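Local coordinates for protein ectonucleoside triphosphate diphosphohydrolase 4 (Homo sapiens, PDB 6WG5) that belongs to the GDA1/CD39 (nucleoside phosphatase) family, whose members probably share an actin-like fold, at residues A[30-35]-A[75-81]; A[62-67]-A[492-496]; A[128-132]-A[165-169]; A[309-313]-A[335-339]; A[343-347]-A[406-411]. All blocks are in the same frame, centred on the assembly; numbering follows the deposited sequence.

Contact 1 of 5, residues A[30-35]-A[75-81]; sequences IEATDT and QMRDKNR
T33 and R77 carry the polar part of this loop-to-loop contact with two bonds running in opposite directions. The backbone N of T33 donates to R77 O at 2.8 Å, and R77 N returns the bond to T33 OG1, also at 2.8 Å but straighter (N-H...O angle 163°). The hydroxyl reaches that amide because T33 has OG1 beside its own backbone N and anti to the carbonyl carbon (chi1 -57°). A water also links T33 O to R77 O, though its distance to T33 O is too short to trust. Within segment 75-81, R77 NH1 bonds to R81 O at 3.1 Å, approaching from above the carbonyl plane; this ties the guanidinium back onto its own loop.

Packing contacts flank the pair. I30 lays CG2 over one face of the R77 guanidinium, 3.2 Å from NH1, and the same methyl lies 3.9 Å from R81 CB. Next to T33, M76 runs out extended and crosses the threonine at about a right angle, its CG 3.8 Å from T33 CB. The end of that chain, CE, meets T35 CG2 at 3.7 Å.

Charge enters weakly: E31 lies alongside R81 with the two flat groups 16° apart, but their charged atoms do not touch.

Residues D78 to R81 form a type I beta turn, and D78 OD1 is bonded to K82 N. The turn belongs to the connection between strands 74-75 and 85-88, which both pair antiparallel with strand 53-61, in the mixed sheet expected of an actin-like domain.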
# COMPACT_ATOMS: atom_id res chain seq x y z
N ILE A 30 14.65 11.06 17.25
CA ILE A 30 13.34 10.81 17.82
C ILE A 30 13.06 11.74 19.00
O ILE A 30 12.08 11.54 19.72
CB ILE A 30 13.20 9.32 18.21
CG1 ILE A 30 13.45 8.46 16.96
CG2 ILE A 30 11.82 8.99 18.79
CD1 ILE A 30 13.18 6.97 17.13
N GLU A 31 13.88 12.77 19.19
CA GLU A 31 13.65 13.72 20.27
C GLU A 31 12.23 14.27 20.20
O GLU A 31 11.72 14.56 19.11
CB GLU A 31 14.66 14.86 20.20
CG GLU A 31 16.11 14.40 20.10
CD GLU A 31 16.48 13.40 21.17
OE1 GLU A 31 16.01 13.55 22.32
OE2 GLU A 31 17.24 12.45 20.86
N ALA A 32 11.60 14.40 21.36
CA ALA A 32 10.22 14.86 21.43
C ALA A 32 10.05 16.19 20.70
O ALA A 32 10.92 17.06 20.76
CB ALA A 32 9.78 15.00 22.88
N THR A 33 8.93 16.33 20.01
CA THR A 33 8.62 17.59 19.34
C THR A 33 8.56 18.71 20.37
O THR A 33 7.88 18.60 21.39
CB THR A 33 7.29 17.49 18.59
OG1 THR A 33 7.35 16.40 17.66
CG2 THR A 33 6.98 18.78 17.84
N ASP A 34 9.27 19.80 20.10
CA ASP A 34 9.33 20.94 21.01
C ASP A 34 8.08 21.79 20.80
O ASP A 34 8.03 22.66 19.93
CB ASP A 34 10.60 21.75 20.80
CG ASP A 34 10.72 22.90 21.78
OD1 ASP A 34 9.98 22.91 22.79
OD2 ASP A 34 11.56 23.80 21.55
N THR A 35 7.06 21.53 21.62
CA THR A 35 5.81 22.28 21.52
C THR A 35 6.00 23.75 21.87
O THR A 35 5.12 24.56 21.57
CB THR A 35 4.76 21.66 22.44
OG1 THR A 35 5.20 21.72 23.80
CG2 THR A 35 4.51 20.20 22.06
N GLN A 75 6.33 12.69 11.82
CA GLN A 75 5.38 12.38 12.88
C GLN A 75 5.75 13.14 14.14
O GLN A 75 6.92 13.19 14.54
CB GLN A 75 5.36 10.88 13.16
CG GLN A 75 4.59 10.05 12.16
CD GLN A 75 4.25 8.67 12.69
OE1 GLN A 75 3.25 8.48 13.37
NE2 GLN A 75 5.10 7.70 12.38
N MET A 76 4.74 13.73 14.78
CA MET A 76 4.98 14.40 16.05
C MET A 76 5.44 13.39 17.10
O MET A 76 5.05 12.21 17.07
CB MET A 76 3.71 15.11 16.53
CG MET A 76 3.93 16.01 17.73
SD MET A 76 2.42 16.78 18.33
CE MET A 76 3.08 17.81 19.63
N ARG A 77 6.27 13.85 18.02
CA ARG A 77 6.86 13.01 19.05
C ARG A 77 6.47 13.55 20.42
O ARG A 77 6.74 14.72 20.72
CB ARG A 77 8.38 12.96 18.91
CG ARG A 77 8.86 12.18 17.70
CD ARG A 77 8.73 10.68 17.92
NE ARG A 77 8.94 9.91 16.70
CZ ARG A 77 9.06 8.59 16.67
NH1 ARG A 77 9.01 7.88 17.79
NH2 ARG A 77 9.25 7.97 15.51
N ASP A 78 5.84 12.71 21.24
CA ASP A 78 5.39 13.14 22.56
C ASP A 78 6.58 13.20 23.52
O ASP A 78 7.73 12.99 23.14
CB ASP A 78 4.30 12.21 23.08
CG ASP A 78 4.79 10.78 23.29
OD1 ASP A 78 6.01 10.53 23.21
OD2 ASP A 78 3.94 9.90 23.55
N LYS A 79 6.28 13.50 24.79
CA LYS A 79 7.34 13.60 25.78
C LYS A 79 8.06 12.27 25.97
O LYS A 79 9.24 12.25 26.33
CB LYS A 79 6.76 14.09 27.11
CG LYS A 79 5.61 13.25 27.65
CD LYS A 79 5.08 13.82 28.96
CE LYS A 79 3.86 13.06 29.45
NZ LYS A 79 3.43 13.51 30.80
N ASN A 80 7.37 11.15 25.74
CA ASN A 80 7.99 9.83 25.81
C ASN A 80 8.75 9.47 24.55
O ASN A 80 9.29 8.36 24.46
CB ASN A 80 6.94 8.76 26.09
CG ASN A 80 6.24 8.95 27.42
OD1 ASN A 80 6.77 9.60 28.32
ND2 ASN A 80 5.05 8.37 27.55
N ARG A 81 8.82 10.37 23.57
CA ARG A 81 9.52 10.13 22.31
C ARG A 81 8.82 9.03 21.49
O ARG A 81 9.47 8.18 20.89
CB ARG A 81 10.99 9.77 22.55
CG ARG A 81 11.72 10.79 23.41
CD ARG A 81 13.22 10.79 23.13
NE ARG A 81 13.78 9.45 23.06
CZ ARG A 81 14.03 8.68 24.12
NH1 ARG A 81 13.76 9.13 25.34
NH2 ARG A 81 14.54 7.47 23.96
O HOH W 1 6.34 16.98 22.31

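Contact 2 of 5, residues A[62-67]-A[492-496]; sequences RHNGNP and PLRDI
The loop carrying H63, which packs on helix 492-496, contains an Asx turn: N64 OD1 accepts from N66 N at 3.0 Å. With CG anti to the backbone N (chi1 -169°), H63 lays its imidazole on the helix. P492 CB sits over the centre of one ring face, 3.7 Å from the centroid and 9° off the normal, a CH-pi contact; N64 OD1 lies over the opposite face, nearer the rim. Inside the loop, G65 N donates to H63 ND1 at 3.0 Å from well out of the ring plane, while NE2 bonds to D69 O, a pattern consistent with the proton on NE2.

I496 fills in beside the ring. Its CD1 is 3.9 Å from H63 CE1 and equally close to P67 CA, and its CG1 rests near G65 O. At the other end, R62 NH1 forms a long, weak salt bridge with D495 OD1 (3.3 Å). The carboxylate oxygen lies in the guanidinium plane, but the two groups are turned 73° apart, and R62 NH2 also bonds to N39 OD1, its stronger partner.

The loop leads toward strand 74-75, and the short C-terminal helix packs beside the end of strand 53-61, with L71 touching both H63 and P492.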
# COMPACT_ATOMS: atom_id res chain seq x y z
N ARG A 62 9.77 25.57 9.75
CA ARG A 62 9.54 26.54 8.70
C ARG A 62 10.25 26.12 7.42
O ARG A 62 11.35 25.55 7.46
CB ARG A 62 10.02 27.93 9.14
CG ARG A 62 9.72 29.02 8.13
CD ARG A 62 10.27 30.37 8.57
NE ARG A 62 9.80 30.74 9.90
CZ ARG A 62 8.57 31.16 10.17
NH1 ARG A 62 7.67 31.26 9.20
NH2 ARG A 62 8.24 31.48 11.41
N HIS A 63 9.62 26.40 6.29
CA HIS A 63 10.22 26.10 4.99
C HIS A 63 11.42 27.01 4.74
O HIS A 63 11.37 28.22 5.01
CB HIS A 63 9.18 26.26 3.89
CG HIS A 63 9.62 25.72 2.56
ND1 HIS A 63 10.28 26.49 1.63
CD2 HIS A 63 9.48 24.49 2.01
CE1 HIS A 63 10.53 25.76 0.56
NE2 HIS A 63 10.06 24.54 0.76
N ASN A 64 12.50 26.44 4.22
CA ASN A 64 13.76 27.15 4.06
C ASN A 64 13.77 28.13 2.90
O ASN A 64 14.81 28.74 2.64
CB ASN A 64 14.91 26.15 3.89
CG ASN A 64 14.69 25.21 2.72
OD1 ASN A 64 13.90 25.49 1.82
ND2 ASN A 64 15.40 24.08 2.73
N GLY A 65 12.65 28.30 2.19
CA GLY A 65 12.57 29.24 1.10
C GLY A 65 13.03 28.73 -0.25
O GLY A 65 13.02 29.50 -1.22
N ASN A 66 13.46 27.47 -0.34
CA ASN A 66 13.92 26.91 -1.60
C ASN A 66 12.74 26.32 -2.36
O ASN A 66 12.14 25.34 -1.88
CB ASN A 66 14.97 25.84 -1.36
CG ASN A 66 15.63 25.37 -2.64
OD1 ASN A 66 15.15 25.66 -3.74
ND2 ASN A 66 16.72 24.64 -2.51
N PRO A 67 12.37 26.84 -3.53
CA PRO A 67 11.18 26.30 -4.23
C PRO A 67 11.30 24.83 -4.58
O PRO A 67 10.27 24.18 -4.80
CB PRO A 67 11.09 27.18 -5.49
CG PRO A 67 11.92 28.38 -5.21
CD PRO A 67 13.01 27.93 -4.30
N PRO A 492 4.41 26.28 1.43
CA PRO A 492 5.66 27.00 1.16
C PRO A 492 5.47 28.29 0.38
O PRO A 492 6.34 29.17 0.40
CB PRO A 492 6.50 25.99 0.37
CG PRO A 492 5.72 24.71 0.34
CD PRO A 492 4.59 24.82 1.30
N LEU A 493 4.34 28.43 -0.33
CA LEU A 493 4.08 29.67 -1.05
C LEU A 493 4.05 30.87 -0.11
O LEU A 493 4.42 31.98 -0.51
CB LEU A 493 2.76 29.60 -1.81
CG LEU A 493 2.74 28.92 -3.18
CD1 LEU A 493 1.36 29.09 -3.81
CD2 LEU A 493 3.81 29.47 -4.11
N ARG A 494 3.59 30.67 1.13
CA ARG A 494 3.59 31.77 2.09
C ARG A 494 4.99 32.35 2.24
O ARG A 494 5.23 33.52 1.95
CB ARG A 494 3.07 31.28 3.44
CG ARG A 494 1.66 30.72 3.39
CD ARG A 494 0.95 30.95 4.71
NE ARG A 494 0.63 32.36 4.91
CZ ARG A 494 0.26 32.89 6.07
NH1 ARG A 494 -0.01 34.19 6.15
NH2 ARG A 494 0.18 32.13 7.15
N ASP A 495 5.95 31.52 2.66
CA ASP A 495 7.30 32.03 2.92
C ASP A 495 7.96 32.55 1.65
O ASP A 495 8.73 33.51 1.71
CB ASP A 495 8.15 30.93 3.55
CG ASP A 495 7.51 30.33 4.79
OD1 ASP A 495 7.66 30.91 5.88
OD2 ASP A 495 6.85 29.27 4.67
N ILE A 496 7.68 31.94 0.50
CA ILE A 496 8.39 32.26 -0.73
C ILE A 496 7.73 33.45 -1.43
O ILE A 496 8.32 34.52 -1.55
CB ILE A 496 8.45 31.04 -1.67
CG1 ILE A 496 9.23 29.91 -0.99
CG2 ILE A 496 9.10 31.41 -3.00
CD1 ILE A 496 9.29 28.62 -1.78

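Contact 3 of 5, residues A[128-132]-A[165-169]; sequences YILCT and SHAEV
Y128 and H166 set their rings side by side where strand 127-131 begins and just ahead of strand 167-169. The planes are nearly parallel (8°) but slid so far that they barely overlap, with centroids 4.8 Å apart. The tyrosine atom that touches is CE1, which lies over the rim of one imidazole face and comes 3.6 Å from H166 ND1. Both residues turn CG beside the backbone N and anti to the carbonyl carbon (chi1 -61° for Y128). A bond from H166 ND1 to L127 O probably fixes the imidazole's rotation.

At the other end, V169 puts CG1 anti to its backbone N (chi1 179°), which carries that methyl to 3.8 Å from C131 O, while CG2 lies 4.3 Å from C131 CB.

Three backbone bonds zip the strands: I129 N to H166 O (3.0 Å), E168 N to I129 O (3.2 Å) and C131 N to E168 O (3.2 Å). I129 thus bonds on both sides of A167, as parallel pairing requires.

Strand 127-131 lies between strands 40-48 and 167-169, parallel to both. Helices 133-136 and 140-157 make the beta-alpha-beta crossover to 167-169. The face bearing I129, A167 and V169 packs on helix 140-157, whereas L130 on the opposite face, together with Y128, meets helix 479-487.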
# COMPACT_ATOMS: atom_id res chain seq x y z
N TYR A 128 -7.61 16.70 8.45
CA TYR A 128 -8.09 15.95 7.30
C TYR A 128 -8.62 14.60 7.77
O TYR A 128 -7.92 13.87 8.48
CB TYR A 128 -6.98 15.74 6.26
CG TYR A 128 -6.43 17.04 5.69
CD1 TYR A 128 -7.16 17.76 4.75
CD2 TYR A 128 -5.20 17.53 6.09
CE1 TYR A 128 -6.67 18.94 4.23
CE2 TYR A 128 -4.70 18.72 5.58
CZ TYR A 128 -5.44 19.42 4.64
OH TYR A 128 -4.96 20.60 4.12
N ILE A 129 -9.85 14.28 7.39
CA ILE A 129 -10.49 13.01 7.71
C ILE A 129 -10.75 12.30 6.39
O ILE A 129 -11.62 12.71 5.62
CB ILE A 129 -11.78 13.20 8.51
CG1 ILE A 129 -11.48 13.91 9.84
CG2 ILE A 129 -12.45 11.85 8.76
CD1 ILE A 129 -12.70 14.22 10.67
N LEU A 130 -10.00 11.23 6.13
CA LEU A 130 -10.04 10.52 4.86
C LEU A 130 -10.46 9.08 5.12
O LEU A 130 -9.77 8.36 5.86
CB LEU A 130 -8.68 10.59 4.16
CG LEU A 130 -8.08 11.99 4.09
CD1 LEU A 130 -6.68 11.94 3.51
CD2 LEU A 130 -8.97 12.92 3.28
N CYS A 131 -11.57 8.66 4.52
CA CYS A 131 -12.15 7.35 4.74
C CYS A 131 -11.88 6.45 3.54
O CYS A 131 -11.87 6.92 2.40
CB CYS A 131 -13.65 7.46 4.98
SG CYS A 131 -14.13 8.86 6.02
N THR A 132 -11.66 5.16 3.81
CA THR A 132 -11.27 4.23 2.77
C THR A 132 -12.39 3.24 2.44
O THR A 132 -13.47 3.64 2.01
CB THR A 132 -9.99 3.49 3.18
OG1 THR A 132 -10.17 2.89 4.46
CG2 THR A 132 -8.81 4.45 3.23
N SER A 165 -13.84 20.39 1.85
CA SER A 165 -12.82 19.59 1.19
C SER A 165 -11.99 18.77 2.17
O SER A 165 -11.32 17.82 1.74
CB SER A 165 -11.90 20.48 0.36
OG SER A 165 -11.43 21.58 1.13
N HIS A 166 -12.02 19.10 3.46
CA HIS A 166 -11.17 18.42 4.43
C HIS A 166 -11.74 17.07 4.85
O HIS A 166 -10.98 16.22 5.34
CB HIS A 166 -10.98 19.30 5.67
CG HIS A 166 -10.16 20.53 5.41
ND1 HIS A 166 -9.02 20.82 6.14
CD2 HIS A 166 -10.29 21.52 4.50
CE1 HIS A 166 -8.50 21.95 5.69
NE2 HIS A 166 -9.25 22.40 4.70
N ALA A 167 -13.03 16.84 4.67
CA ALA A 167 -13.66 15.55 4.95
C ALA A 167 -14.07 14.93 3.63
O ALA A 167 -14.83 15.53 2.86
CB ALA A 167 -14.87 15.72 5.87
N GLU A 168 -13.58 13.72 3.36
CA GLU A 168 -13.72 13.14 2.04
C GLU A 168 -13.55 11.63 2.12
O GLU A 168 -12.81 11.12 2.97
CB GLU A 168 -12.70 13.74 1.06
CG GLU A 168 -12.62 13.07 -0.30
CD GLU A 168 -11.48 13.61 -1.14
OE1 GLU A 168 -11.45 13.32 -2.35
OE2 GLU A 168 -10.61 14.32 -0.58
N VAL A 169 -14.25 10.93 1.23
CA VAL A 169 -14.05 9.50 1.02
C VAL A 169 -13.12 9.36 -0.18
O VAL A 169 -13.52 9.63 -1.32
CB VAL A 169 -15.38 8.77 0.78
CG1 VAL A 169 -15.14 7.29 0.52
CG2 VAL A 169 -16.31 8.97 1.96

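Contact 4 of 5, residues A[309-313]-A[335-339]; sequences TGLTP and QTIYL
Y338 reaches from strand 335-341 into the loop 309-313, and its side chain meets that loop at nearly every atom. CB begins 3.9 Å from G310 O and close to P313 CA. CG, held beside the backbone N (chi1 -59°), comes under the peptide at P313 N, 3.8 Å away. Along one flank of the ring, CD2 lies against the carbonyl carbon of T312, and CE2 has L311 O at its edge, 3.4 Å off and near the ring plane. On the other flank, CE1 meets P313 CG. That methylene sits over the middle of the ring, 3.8 Å from the centroid and 9° off the normal, a CH-pi contact; T336 CG2 lies over the opposite face, toward the rim. CZ is also under the proline. At the tip, Y338 OH lies 3.3 Å from the oxygen of a water, which in turn bonds weakly to L311 O.

The root of the same residue is fixed by the backbone: Y338 N donates to G310 O at 2.8 Å and 161°, in the carbonyl plane and on a lone pair. I337 CA offers a CA-H...O contact to that oxygen, and I337 CD1 lies 4.1 Å from L311 CD2.

One direct hydrogen bond therefore sets the position, and packing of the ring on P313 and on the 310-312 backbone adds to it. The phenol ring has carbon over both faces, central from P313 and near the rim from T336, while its hydroxyl meets a water.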
# COMPACT_ATOMS: atom_id res chain seq x y z
N THR A 309 -11.41 -38.57 -5.83
CA THR A 309 -12.70 -37.91 -5.81
C THR A 309 -12.83 -36.98 -4.61
O THR A 309 -13.48 -35.93 -4.71
CB THR A 309 -13.83 -38.95 -5.81
OG1 THR A 309 -15.10 -38.30 -5.83
CG2 THR A 309 -13.74 -39.85 -4.59
N GLY A 310 -12.22 -37.33 -3.49
CA GLY A 310 -12.23 -36.49 -2.30
C GLY A 310 -13.44 -36.66 -1.40
O GLY A 310 -13.57 -35.91 -0.43
N LEU A 311 -14.31 -37.62 -1.68
CA LEU A 311 -15.55 -37.76 -0.93
C LEU A 311 -15.36 -38.42 0.43
O LEU A 311 -16.19 -38.20 1.33
CB LEU A 311 -16.57 -38.55 -1.76
CG LEU A 311 -17.04 -37.82 -3.01
CD1 LEU A 311 -17.63 -38.79 -4.02
CD2 LEU A 311 -18.06 -36.75 -2.65
N THR A 312 -14.31 -39.21 0.61
CA THR A 312 -13.99 -39.80 1.90
C THR A 312 -12.49 -39.68 2.12
O THR A 312 -11.72 -39.54 1.16
CB THR A 312 -14.41 -41.27 1.99
OG1 THR A 312 -13.68 -42.05 1.03
CG2 THR A 312 -15.90 -41.42 1.73
N PRO A 313 -12.04 -39.74 3.37
CA PRO A 313 -10.60 -39.57 3.64
C PRO A 313 -9.71 -40.59 2.96
O PRO A 313 -8.52 -40.32 2.76
CB PRO A 313 -10.51 -39.69 5.17
CG PRO A 313 -11.88 -39.37 5.66
CD PRO A 313 -12.81 -39.90 4.62
N GLN A 335 -21.46 -30.33 2.42
CA GLN A 335 -20.60 -31.41 1.97
C GLN A 335 -19.19 -31.24 2.52
O GLN A 335 -18.85 -30.23 3.15
CB GLN A 335 -20.57 -31.47 0.44
CG GLN A 335 -21.91 -31.77 -0.21
CD GLN A 335 -22.41 -33.16 0.12
OE1 GLN A 335 -21.83 -34.16 -0.30
NE2 GLN A 335 -23.50 -33.23 0.88
N THR A 336 -18.36 -32.25 2.28
CA THR A 336 -16.97 -32.23 2.70
C THR A 336 -16.12 -32.92 1.65
O THR A 336 -16.48 -34.00 1.17
CB THR A 336 -16.79 -32.91 4.07
OG1 THR A 336 -17.31 -32.06 5.10
CG2 THR A 336 -15.31 -33.21 4.35
N ILE A 337 -15.01 -32.29 1.29
CA ILE A 337 -14.03 -32.86 0.37
C ILE A 337 -12.70 -32.95 1.10
O ILE A 337 -12.29 -31.98 1.75
CB ILE A 337 -13.91 -32.02 -0.91
CG1 ILE A 337 -15.25 -31.98 -1.65
CG2 ILE A 337 -12.82 -32.58 -1.82
CD1 ILE A 337 -15.80 -33.35 -2.03
N TYR A 338 -12.04 -34.10 0.99
CA TYR A 338 -10.82 -34.36 1.72
C TYR A 338 -9.61 -34.23 0.80
O TYR A 338 -9.65 -34.67 -0.35
CB TYR A 338 -10.86 -35.76 2.34
CG TYR A 338 -12.01 -35.94 3.30
CD1 TYR A 338 -11.91 -35.54 4.63
CD2 TYR A 338 -13.21 -36.51 2.88
CE1 TYR A 338 -12.96 -35.70 5.51
CE2 TYR A 338 -14.27 -36.67 3.75
CZ TYR A 338 -14.14 -36.27 5.07
OH TYR A 338 -15.19 -36.43 5.94
N LEU A 339 -8.56 -33.60 1.32
CA LEU A 339 -7.34 -33.35 0.56
C LEU A 339 -6.15 -33.97 1.28
O LEU A 339 -6.19 -34.23 2.49
CB LEU A 339 -7.10 -31.85 0.37
CG LEU A 339 -8.31 -30.95 0.11
CD1 LEU A 339 -7.87 -29.50 0.02
CD2 LEU A 339 -9.05 -31.36 -1.16
O HOH W 2 -17.59 -38.10 4.47

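Contact 5 of 5, residues A[343-347]-A[406-411]; sequences GDFDL and FTKAAK
F345 drives its ring into helix 403-414 as a knob among F406, T407, A410 and K411. A410 lays CB over one ring face, offset toward the rim and 3.6 Å from F345 CE1, in a CH-pi contact. F406 CE2 approaches F345 CZ at 4.3 Å, and at the other end of the side chain K411 CG packs on F345 CB at 3.6 Å. Having CG anti to the backbone N (chi1 175°) is what swings the F345 ring toward the partner helix. Beside it runs a salt bridge: K411 bends at its third torsion (chi3 -85°), bringing NZ to 2.9 Å from D346 OD2 on the syn lone pair. On F345 itself, S446 and A447 of helix 436-456 also pack.

The next shell holds these groups in place. R349 forms a second salt bridge with D346, through OD1, and a water bonds K411 NZ while reaching OD1 weakly. Another water joins G343 O, F345 N and K411 O, linking the first turn of helix 345-352 to the partner backbone. D344 N-caps that helix, its OD1 taking L347 N at 3.2 Å from above the carboxylate plane. Farther out, the disulfide C414-C443 ties helix 436-456 to 403-414.

The chemistry is divided: alongside a buried aromatic knob, D346 is salt-bridged to both K411 and R349, which would probably favour its charged form.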
# COMPACT_ATOMS: atom_id res chain seq x y z
N GLY A 343 2.97 -31.52 -1.73
CA GLY A 343 4.12 -30.63 -1.63
C GLY A 343 4.95 -30.52 -2.89
O GLY A 343 6.16 -30.74 -2.86
N ASP A 344 4.32 -30.15 -4.01
CA ASP A 344 5.00 -30.00 -5.29
C ASP A 344 4.90 -28.53 -5.70
O ASP A 344 3.92 -28.10 -6.30
CB ASP A 344 4.39 -30.92 -6.34
CG ASP A 344 5.28 -31.07 -7.57
OD1 ASP A 344 6.07 -30.14 -7.85
OD2 ASP A 344 5.18 -32.11 -8.25
N PHE A 345 5.94 -27.76 -5.36
CA PHE A 345 5.92 -26.32 -5.58
C PHE A 345 5.75 -25.99 -7.06
O PHE A 345 4.91 -25.16 -7.43
CB PHE A 345 7.21 -25.70 -5.03
CG PHE A 345 7.36 -24.24 -5.32
CD1 PHE A 345 6.76 -23.29 -4.50
CD2 PHE A 345 8.12 -23.80 -6.39
CE1 PHE A 345 6.90 -21.94 -4.75
CE2 PHE A 345 8.26 -22.46 -6.65
CZ PHE A 345 7.66 -21.52 -5.83
N ASP A 346 6.53 -26.64 -7.93
CA ASP A 346 6.44 -26.35 -9.36
C ASP A 346 5.08 -26.75 -9.92
O ASP A 346 4.54 -26.06 -10.80
CB ASP A 346 7.56 -27.06 -10.11
CG ASP A 346 8.92 -26.42 -9.88
OD1 ASP A 346 8.98 -25.18 -9.71
OD2 ASP A 346 9.93 -27.16 -9.86
N LEU A 347 4.51 -27.85 -9.44
CA LEU A 347 3.20 -28.27 -9.92
C LEU A 347 2.10 -27.36 -9.37
O LEU A 347 1.08 -27.17 -10.03
CB LEU A 347 2.94 -29.73 -9.54
CG LEU A 347 1.62 -30.34 -9.99
CD1 LEU A 347 1.46 -30.25 -11.50
CD2 LEU A 347 1.53 -31.79 -9.54
N PHE A 406 14.92 -18.18 -3.89
CA PHE A 406 13.58 -18.30 -3.34
C PHE A 406 12.92 -19.60 -3.79
O PHE A 406 12.38 -20.35 -2.96
CB PHE A 406 12.74 -17.10 -3.76
CG PHE A 406 11.27 -17.25 -3.46
CD1 PHE A 406 10.78 -17.02 -2.19
CD2 PHE A 406 10.39 -17.63 -4.46
CE1 PHE A 406 9.44 -17.17 -1.92
CE2 PHE A 406 9.04 -17.78 -4.20
CZ PHE A 406 8.57 -17.55 -2.92
N THR A 407 12.95 -19.89 -5.09
CA THR A 407 12.30 -21.10 -5.59
C THR A 407 12.90 -22.35 -4.97
O THR A 407 12.18 -23.30 -4.66
CB THR A 407 12.41 -21.16 -7.12
OG1 THR A 407 13.78 -21.03 -7.52
CG2 THR A 407 11.57 -20.07 -7.76
N LYS A 408 14.22 -22.36 -4.78
CA LYS A 408 14.86 -23.51 -4.14
C LYS A 408 14.36 -23.69 -2.71
O LYS A 408 13.92 -24.78 -2.33
CB LYS A 408 16.38 -23.33 -4.16
CG LYS A 408 17.16 -24.51 -3.60
CD LYS A 408 18.65 -24.28 -3.74
CE LYS A 408 19.46 -25.47 -3.25
NZ LYS A 408 20.92 -25.27 -3.47
N ALA A 409 14.43 -22.63 -1.91
CA ALA A 409 13.96 -22.71 -0.53
C ALA A 409 12.47 -23.03 -0.47
O ALA A 409 12.03 -23.83 0.36
CB ALA A 409 14.26 -21.41 0.21
N ALA A 410 11.69 -22.40 -1.36
CA ALA A 410 10.25 -22.67 -1.38
C ALA A 410 9.97 -24.12 -1.75
O ALA A 410 9.10 -24.76 -1.15
CB ALA A 410 9.56 -21.72 -2.37
N LYS A 411 10.70 -24.65 -2.73
CA LYS A 411 10.54 -26.05 -3.11
C LYS A 411 10.87 -26.98 -1.94
O LYS A 411 10.14 -27.94 -1.68
CB LYS A 411 11.42 -26.39 -4.31
CG LYS A 411 10.64 -26.72 -5.57
CD LYS A 411 11.54 -27.16 -6.72
CE LYS A 411 12.10 -25.97 -7.50
NZ LYS A 411 12.53 -26.37 -8.88
O HOH W 3 8.34 -28.92 -3.55
O HOH W 4 12.01 -23.97 -10.63

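Overall arrangement
The five contacts fall into two groups, contacts 1, 2 and 3 in one and contacts 4 and 5 in the other. Contacts 1 and 3 belong to one mixed sheet, about 26 Å apart between centres: contact 3 pairs two of its strands, and contact 1 packs loops at its rim. Contact 2 lies about 24 Å from contact 1 between centres, and their segments alternate along the chain. Contacts 4 and 5, about 25 Å apart between centres, are joined by strand 335-341 running into helix 345-352. Contacts 2 and 4 are about 68 Å apart between centres. Contacts 3, 4 and 5 fall between contact 2's segments in sequence, so the late helix 492-496 comes back to a loop from early in the chain.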